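Local coordinates for TetR transcriptional regulator (Chloroflexus aurantiacus, PDB 3QBM), which probably binds DNA as a dimeric TetR-family transcriptional regulator, through a helix-turn-helix near its N terminus, and carries magnesium sites in its C-terminal part, at residues A[57-60]-A[61-65]; A[64-67]-A[68-72]; A[117-120]-A[121-125]. All blocks are in the same frame, centred on the assembly; numbering follows the deposited sequence.

Along the chain, interaction 1 (57-65) comes first, on helix 51-74, the helix that runs from the DNA-binding part into the body of a TetR-type regulator. Interaction 2 (64-72) begins where it ends, sharing Glu64 and Lys65, and follows the same helix toward its C-terminal end, into an aromatic cluster. Interaction 3 (117-125) lies later and starts helix 118-144. Each is a local helical contact, so none closes a long loop, and none encloses another. Interactions 1 and 3 meet across the interface of the two helices, where Asp60 pairs with Arg123 and Phe59 packs on Leu120, Arg123 and Val124; interactions 2 and 3 do not touch.

Interaction 1. Residues A[57-60]-A[61-65]; sequences AAFD and YAAEK
Phe59 and Ala63, one helical turn apart, meet through ring atom CE2 of Phe59 and the CB of Ala63 at 3.9 Å, the methyl approaching the ring obliquely. In the backbone of the same turn Ala63 N donates to Phe59 O, at a short 2.6 Å, with an N-H...O angle of 166°. Tyr61 N to Ala57 O, Ala62 N to Ala58 O and Glu64 N to Asp60 O complete four consecutive i to i+4 bonds. Tyr61 also lies against the preceding turn, its CB 3.4 Å from Ala58 O, with that oxygen near the plane of the ring at its edge. Because CG of Tyr61 stands anti to the backbone N (chi1 165°), the ring leans outward and toward the next turn, where its OH receives a hydrogen bond from Lys65 NZ at 2.7 Å.

This is the middle of helix 51-74, which in the TetR fold links the N-terminal helix-turn-helix domain to the helical C-terminal domain. Phe59, large and apolar, fills the junction with helices 105-113 and 118-144, whereas small Ala62 and Ala63 let Pro105 and Val127 come close. Tyr61 packs its side chain on Val13, Ala14 and Ala17 of helix 2-23, an amphipathic choice that buries carbon yet offers lysine a polar end. Asp60 turns CG anti to its own carbonyl carbon (chi1 -71°), and its OD2 forms a salt bridge with Arg123 of helix 118-144, joining the two helices, while the aliphatic part of Arg123 lies against Phe59.

Interaction 2. Residues A[64-67]-A[68-72]; sequences EKVR and ERFAV
The C-terminal half of helix 51-74, within the all-helical TetR fold, has an aromatic inner side and a charged outer one, and Val66 with Phe70 forms part of the former. These lie next to each other and point the same way; CG1 of Val66 meets the ring edge of Phe70 in its plane, 3.7 Å from CE2. The Phe70 ring stacks on Phe87 and meets Phe91 and Trp131, so a flat apolar residue suits the place. Backbone bonds from Glu68, Arg69, Phe70 and Ala71 N to the carbonyls four residues earlier keep the turns regular.

On the outer side, Glu68 crosses Glu64 at about a right angle. Their OE2 atoms come within 3.7 Å, a like-charge approach that would probably be costly without nearby cations. Arg67 supplies one: its NH1 forms a salt bridge with Glu64 OE1 at 2.7 Å, while NH2 pairs with Glu130. Lys65 NZ, bonded to Tyr61 OH, is 4.9 Å from Glu68 OE1, not in contact, but may also ease the repulsion. In the Arg67-Glu64 bridge, OE1 lies only 1° out of the guanidinium plane and receives NH1 on its anti side, with NH1 25° out of the carboxylate plane.

Interaction 3. Residues A[117-120]-A[121-125]; sequences NPML and RERVR
Asn117 O accepts from Arg121 N at 2.9 Å, nearly straight at 166°, opening the i to i+4 ladder of helix 118-144. Asn117 is the N-cap: its OD1 takes Leu120 N at 2.8 Å, in the carbonyl plane, satisfying a first-turn amide that no earlier helical carbonyl can serve. Its ND2 donates to a bound triethylene glycol, probably from the crystallisation liquor. Asparagine suits this role because its short side chain folds back on the backbone, and proline follows well since position N1 needs no N-H donor. Glu122 N, Arg123 N and Val124 N use the carbonyls of Pro118, Met119 and Leu120.

Met119 O, in a selenomethionine, has a second donor, a water 2.7 Å away that accepts from Arg123 NH1 at 3.0 Å. Arg123 NH2 is taken by Asp60. Arg121 bends at chi3 (67°), bringing its guanidinium over Pro118, whose CA sits 3.7 Å above one face, offset toward the rim; Ile174 of the second subunit packs on the Arg121 side chain, and NH1 donates to Asp114 O. Because that acceptor is the backbone oxygen of a magnesium ligand, the start of this helix is tied to the metal-binding segment through backbone, not a carboxylate.

Interaction 1. Residues A[57-60]-A[61-65]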
loop_
_atom_site.group_PDB
_atom_site.type_symbol
_atom_site.label_atom_id
_atom_site.label_comp_id
_atom_site.label_asym_id
_atom_site.label_seq_id
_atom_site.Cartn_x
_atom_site.Cartn_y
_atom_site.Cartn_z
ATOM N N ALA A 57 -11.743 -14.043 11.473
ATOM C CA ALA A 57 -12.832 -14.559 10.657
ATOM C C ALA A 57 -13.247 -13.520 9.606
ATOM O O ALA A 57 -13.494 -13.882 8.451
ATOM C CB ALA A 57 -13.990 -14.949 11.525
ATOM N N ALA A 58 -13.276 -12.245 10.010
ATOM C CA ALA A 58 -13.589 -11.108 9.126
ATOM C C ALA A 58 -12.572 -10.997 7.995
ATOM O O ALA A 58 -12.962 -10.696 6.859
ATOM C CB ALA A 58 -13.657 -9.777 9.906
ATOM N N PHE A 59 -11.280 -11.217 8.274
ATOM C CA PHE A 59 -10.307 -11.236 7.181
ATOM C C PHE A 59 -10.530 -12.429 6.235
ATOM O O PHE A 59 -10.521 -12.270 5.002
ATOM C CB PHE A 59 -8.868 -11.284 7.647
ATOM C CG PHE A 59 -7.888 -11.234 6.505
ATOM C CD1 PHE A 59 -7.523 -10.025 5.967
ATOM C CD2 PHE A 59 -7.414 -12.407 5.911
ATOM C CE1 PHE A 59 -6.674 -9.975 4.862
ATOM C CE2 PHE A 59 -6.563 -12.366 4.819
ATOM C CZ PHE A 59 -6.187 -11.172 4.308
ATOM N N ASP A 60 -10.694 -13.623 6.797
ATOM C CA ASP A 60 -10.923 -14.832 5.977
ATOM C C ASP A 60 -12.082 -14.596 5.015
ATOM O O ASP A 60 -12.063 -15.053 3.868
ATOM C CB ASP A 60 -11.185 -16.056 6.865
ATOM C CG ASP A 60 -9.952 -16.510 7.578
ATOM O OD1 ASP A 60 -8.824 -16.062 7.243
ATOM O OD2 ASP A 60 -10.093 -17.278 8.541
ATOM N N TYR A 61 -13.056 -13.817 5.465
ATOM C CA TYR A 61 -14.218 -13.468 4.672
ATOM C C TYR A 61 -13.872 -12.502 3.553
ATOM O O TYR A 61 -14.362 -12.639 2.421
ATOM C CB TYR A 61 -15.269 -12.847 5.562
ATOM C CG TYR A 61 -16.346 -12.132 4.825
ATOM C CD1 TYR A 61 -17.472 -12.816 4.357
ATOM C CD2 TYR A 61 -16.270 -10.771 4.610
ATOM C CE1 TYR A 61 -18.469 -12.151 3.666
ATOM C CE2 TYR A 61 -17.266 -10.093 3.911
ATOM C CZ TYR A 61 -18.365 -10.795 3.452
ATOM O OH TYR A 61 -19.358 -10.136 2.767
ATOM N N ALA A 62 -13.095 -11.484 3.907
ATOM C CA ALA A 62 -12.571 -10.527 2.937
ATOM C C ALA A 62 -11.694 -11.257 1.914
ATOM O O ALA A 62 -11.828 -11.016 0.723
ATOM C CB ALA A 62 -11.794 -9.421 3.648
ATOM N N ALA A 63 -10.851 -12.180 2.375
ATOM C CA ALA A 63 -9.992 -12.962 1.486
ATOM C C ALA A 63 -10.829 -13.779 0.500
ATOM O O ALA A 63 -10.550 -13.769 -0.693
ATOM C CB ALA A 63 -9.050 -13.862 2.263
ATOM N N GLU A 64 -11.874 -14.453 0.990
ATOM C CA GLU A 64 -12.750 -15.233 0.106
ATOM C C GLU A 64 -13.455 -14.340 -0.902
ATOM O O GLU A 64 -13.639 -14.715 -2.063
ATOM C CB GLU A 64 -13.780 -16.038 0.909
ATOM C CG GLU A 64 -14.791 -16.821 0.021
ATOM C CD GLU A 64 -14.165 -17.894 -0.873
ATOM O OE1 GLU A 64 -13.019 -18.344 -0.608
ATOM O OE2 GLU A 64 -14.850 -18.314 -1.841
ATOM N N LYS A 65 -13.854 -13.156 -0.488
ATOM C CA LYS A 65 -14.524 -12.266 -1.425
ATOM C C LYS A 65 -13.609 -11.819 -2.595
ATOM O O LYS A 65 -14.005 -11.816 -3.758
ATOM C CB LYS A 65 -14.977 -11.051 -0.680
ATOM C CG LYS A 65 -15.923 -10.167 -1.443
ATOM C CD LYS A 65 -17.167 -9.895 -0.604
ATOM C CE LYS A 65 -18.054 -11.131 -0.575
ATOM N NZ LYS A 65 -19.329 -10.919 0.150
#

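Interaction 2. Residues A[64-67]-A[68-72]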
loop_
_atom_site.group_PDB
_atom_site.type_symbol
_atom_site.label_atom_id
_atom_site.label_comp_id
_atom_site.label_asym_id
_atom_site.label_seq_id
_atom_site.Cartn_x
_atom_site.Cartn_y
_atom_site.Cartn_z
ATOM N N GLU A 64 -11.874 -14.453 0.990
ATOM C CA GLU A 64 -12.750 -15.233 0.106
ATOM C C GLU A 64 -13.455 -14.340 -0.902
ATOM O O GLU A 64 -13.639 -14.715 -2.063
ATOM C CB GLU A 64 -13.780 -16.038 0.909
ATOM C CG GLU A 64 -14.791 -16.821 0.021
ATOM C CD GLU A 64 -14.165 -17.894 -0.873
ATOM O OE1 GLU A 64 -13.019 -18.344 -0.608
ATOM O OE2 GLU A 64 -14.850 -18.314 -1.841
ATOM N N LYS A 65 -13.854 -13.156 -0.488
ATOM C CA LYS A 65 -14.524 -12.266 -1.425
ATOM C C LYS A 65 -13.609 -11.819 -2.595
ATOM O O LYS A 65 -14.005 -11.816 -3.758
ATOM C CB LYS A 65 -14.977 -11.051 -0.680
ATOM C CG LYS A 65 -15.923 -10.167 -1.443
ATOM C CD LYS A 65 -17.167 -9.895 -0.604
ATOM C CE LYS A 65 -18.054 -11.131 -0.575
ATOM N NZ LYS A 65 -19.329 -10.919 0.150
ATOM N N VAL A 66 -12.419 -11.366 -2.243
ATOM C CA VAL A 66 -11.373 -11.050 -3.218
ATOM C C VAL A 66 -11.152 -12.248 -4.180
ATOM O O VAL A 66 -11.107 -12.061 -5.387
ATOM C CB VAL A 66 -10.086 -10.618 -2.477
ATOM C CG1 VAL A 66 -8.899 -10.588 -3.395
ATOM C CG2 VAL A 66 -10.294 -9.232 -1.819
ATOM N N ARG A 67 -11.077 -13.453 -3.627
ATOM C CA ARG A 67 -10.860 -14.689 -4.377
ATOM C C ARG A 67 -11.965 -14.897 -5.422
ATOM O O ARG A 67 -11.647 -15.211 -6.564
ATOM C CB ARG A 67 -10.785 -15.888 -3.417
ATOM C CG ARG A 67 -10.382 -17.219 -4.009
ATOM C CD ARG A 67 -10.204 -18.290 -2.932
ATOM N NE ARG A 67 -9.149 -17.899 -1.985
ATOM C CZ ARG A 67 -9.306 -17.632 -0.679
ATOM N NH1 ARG A 67 -10.479 -17.748 -0.068
ATOM N NH2 ARG A 67 -8.252 -17.270 0.047
ATOM N N GLU A 68 -13.236 -14.735 -5.021
ATOM C CA GLU A 68 -14.406 -14.869 -5.933
ATOM C C GLU A 68 -14.327 -13.880 -7.115
ATOM O O GLU A 68 -14.643 -14.203 -8.263
ATOM C CB GLU A 68 -15.736 -14.614 -5.172
ATOM C CG GLU A 68 -16.156 -15.719 -4.180
ATOM C CD GLU A 68 -17.356 -15.361 -3.245
ATOM O OE1 GLU A 68 -17.823 -14.191 -3.182
ATOM O OE2 GLU A 68 -17.817 -16.290 -2.540
ATOM N N ARG A 69 -13.951 -12.658 -6.787
ATOM C CA ARG A 69 -13.818 -11.558 -7.721
ATOM C C ARG A 69 -12.700 -11.856 -8.778
ATOM O O ARG A 69 -12.880 -11.633 -9.996
ATOM C CB ARG A 69 -13.522 -10.326 -6.868
ATOM C CG ARG A 69 -13.443 -8.989 -7.521
ATOM C CD ARG A 69 -14.771 -8.292 -7.668
ATOM N NE ARG A 69 -14.525 -7.067 -8.434
ATOM C CZ ARG A 69 -14.609 -5.839 -7.952
ATOM N NH1 ARG A 69 -15.039 -5.642 -6.710
ATOM N NH2 ARG A 69 -14.333 -4.799 -8.738
ATOM N N PHE A 70 -11.551 -12.367 -8.334
ATOM C CA PHE A 70 -10.532 -12.813 -9.301
ATOM C C PHE A 70 -10.985 -14.018 -10.098
ATOM O O PHE A 70 -10.739 -14.124 -11.284
ATOM C CB PHE A 70 -9.197 -13.089 -8.625
ATOM C CG PHE A 70 -8.428 -11.839 -8.347
ATOM C CD1 PHE A 70 -7.742 -11.189 -9.371
ATOM C CD2 PHE A 70 -8.449 -11.255 -7.102
ATOM C CE1 PHE A 70 -7.072 -10.041 -9.148
ATOM C CE2 PHE A 70 -7.765 -10.082 -6.872
ATOM C CZ PHE A 70 -7.085 -9.470 -7.888
ATOM N N ALA A 71 -11.675 -14.924 -9.442
ATOM C CA ALA A 71 -12.171 -16.116 -10.102
ATOM C C ALA A 71 -13.057 -15.799 -11.317
ATOM O O ALA A 71 -12.886 -16.404 -12.359
ATOM C CB ALA A 71 -12.921 -16.990 -9.088
ATOM N N VAL A 72 -13.982 -14.848 -11.172
ATOM C CA VAL A 72 -14.912 -14.461 -12.217
ATOM C C VAL A 72 -14.127 -13.659 -13.281
ATOM O O VAL A 72 -14.253 -13.906 -14.491
ATOM C CB VAL A 72 -16.103 -13.646 -11.631
ATOM C CG1 VAL A 72 -17.016 -13.084 -12.746
ATOM C CG2 VAL A 72 -16.924 -14.509 -10.647
#

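Interaction 3. Residues A[117-120]-A[121-125]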
loop_
_atom_site.group_PDB
_atom_site.type_symbol
_atom_site.label_atom_id
_atom_site.label_comp_id
_atom_site.label_asym_id
_atom_site.label_seq_id
_atom_site.Cartn_x
_atom_site.Cartn_y
_atom_site.Cartn_z
ATOM N N ASN A 117 0.760 -7.819 13.903
ATOM C CA ASN A 117 -0.046 -9.029 14.098
ATOM C C ASN A 117 0.394 -10.193 13.214
ATOM O O ASN A 117 0.016 -10.283 12.024
ATOM C CB ASN A 117 -1.506 -8.653 13.861
ATOM C CG ASN A 117 -2.465 -9.696 14.367
ATOM O OD1 ASN A 117 -2.639 -10.744 13.756
ATOM N ND2 ASN A 117 -3.094 -9.410 15.503
ATOM N N PRO A 118 1.233 -11.073 13.767
ATOM C CA PRO A 118 1.701 -12.240 13.041
ATOM C C PRO A 118 0.591 -13.061 12.342
ATOM O O PRO A 118 0.790 -13.533 11.225
ATOM C CB PRO A 118 2.377 -13.059 14.137
ATOM C CG PRO A 118 2.956 -12.014 15.035
ATOM C CD PRO A 118 1.937 -10.922 15.059
HETATM N N MSE A 119 -0.555 -13.241 12.989
HETATM C CA MSE A 119 -1.597 -14.107 12.424
HETATM C C MSE A 119 -2.266 -13.463 11.224
HETATM O O MSE A 119 -2.466 -14.140 10.216
HETATM C CB MSE A 119 -2.627 -14.572 13.469
HETATM C CG MSE A 119 -2.066 -15.595 14.437
HETATM SE SE MSE A 119 -3.414 -16.051 15.790
HETATM C CE MSE A 119 -4.483 -17.225 14.641
ATOM N N LEU A 120 -2.596 -12.172 11.305
ATOM C CA LEU A 120 -3.107 -11.467 10.131
ATOM C C LEU A 120 -2.044 -11.372 9.030
ATOM O O LEU A 120 -2.363 -11.539 7.860
ATOM C CB LEU A 120 -3.638 -10.078 10.453
ATOM C CG LEU A 120 -5.035 -10.082 11.075
ATOM C CD1 LEU A 120 -5.394 -8.696 11.564
ATOM C CD2 LEU A 120 -6.022 -10.578 10.053
ATOM N N ARG A 121 -0.795 -11.092 9.402
ATOM C CA ARG A 121 0.288 -11.020 8.428
ATOM C C ARG A 121 0.395 -12.327 7.634
ATOM O O ARG A 121 0.549 -12.318 6.402
ATOM C CB ARG A 121 1.630 -10.668 9.120
ATOM C CG ARG A 121 2.808 -10.555 8.158
ATOM C CD ARG A 121 4.058 -9.984 8.816
ATOM N NE ARG A 121 4.592 -10.903 9.807
ATOM C CZ ARG A 121 4.728 -10.666 11.121
ATOM N NH1 ARG A 121 4.370 -9.504 11.694
ATOM N NH2 ARG A 121 5.254 -11.615 11.887
ATOM N N GLU A 122 0.277 -13.456 8.332
ATOM C CA GLU A 122 0.384 -14.754 7.694
ATOM C C GLU A 122 -0.770 -14.975 6.731
ATOM O O GLU A 122 -0.604 -15.574 5.673
ATOM C CB GLU A 122 0.405 -15.873 8.744
ATOM C CG GLU A 122 0.707 -17.216 8.105
ATOM C CD GLU A 122 0.909 -18.330 9.126
ATOM O OE1 GLU A 122 0.272 -18.293 10.201
ATOM O OE2 GLU A 122 1.699 -19.253 8.836
ATOM N N ARG A 123 -1.953 -14.509 7.120
ATOM C CA ARG A 123 -3.134 -14.596 6.259
ATOM C C ARG A 123 -3.012 -13.712 4.998
ATOM O O ARG A 123 -3.394 -14.137 3.899
ATOM C CB ARG A 123 -4.377 -14.238 7.053
ATOM C CG ARG A 123 -4.961 -15.417 7.811
ATOM C CD ARG A 123 -5.959 -14.923 8.818
ATOM N NE ARG A 123 -7.029 -15.882 9.071
ATOM C CZ ARG A 123 -6.986 -16.902 9.921
ATOM N NH1 ARG A 123 -5.915 -17.171 10.646
ATOM N NH2 ARG A 123 -8.065 -17.660 10.055
ATOM N N VAL A 124 -2.485 -12.499 5.178
ATOM C CA VAL A 124 -2.237 -11.607 4.061
ATOM C C VAL A 124 -1.225 -12.281 3.154
ATOM O O VAL A 124 -1.460 -12.354 1.940
ATOM C CB VAL A 124 -1.797 -10.180 4.512
ATOM C CG1 VAL A 124 -1.373 -9.265 3.309
ATOM C CG2 VAL A 124 -2.932 -9.490 5.266
ATOM N N ARG A 125 -0.137 -12.810 3.724
ATOM C CA ARG A 125 0.895 -13.480 2.927
ATOM C C ARG A 125 0.326 -14.643 2.129
ATOM O O ARG A 125 0.675 -14.829 0.966
ATOM C CB ARG A 125 2.090 -13.896 3.789
ATOM C CG ARG A 125 3.159 -14.696 3.079
ATOM C CD ARG A 125 4.354 -14.859 4.017
ATOM N NE ARG A 125 5.540 -15.349 3.331
ATOM C CZ ARG A 125 6.758 -15.393 3.863
ATOM N NH1 ARG A 125 6.986 -14.973 5.106
ATOM N NH2 ARG A 125 7.763 -15.856 3.140
HETATM O O HOH W 1 -2.921 -16.833 10.406
#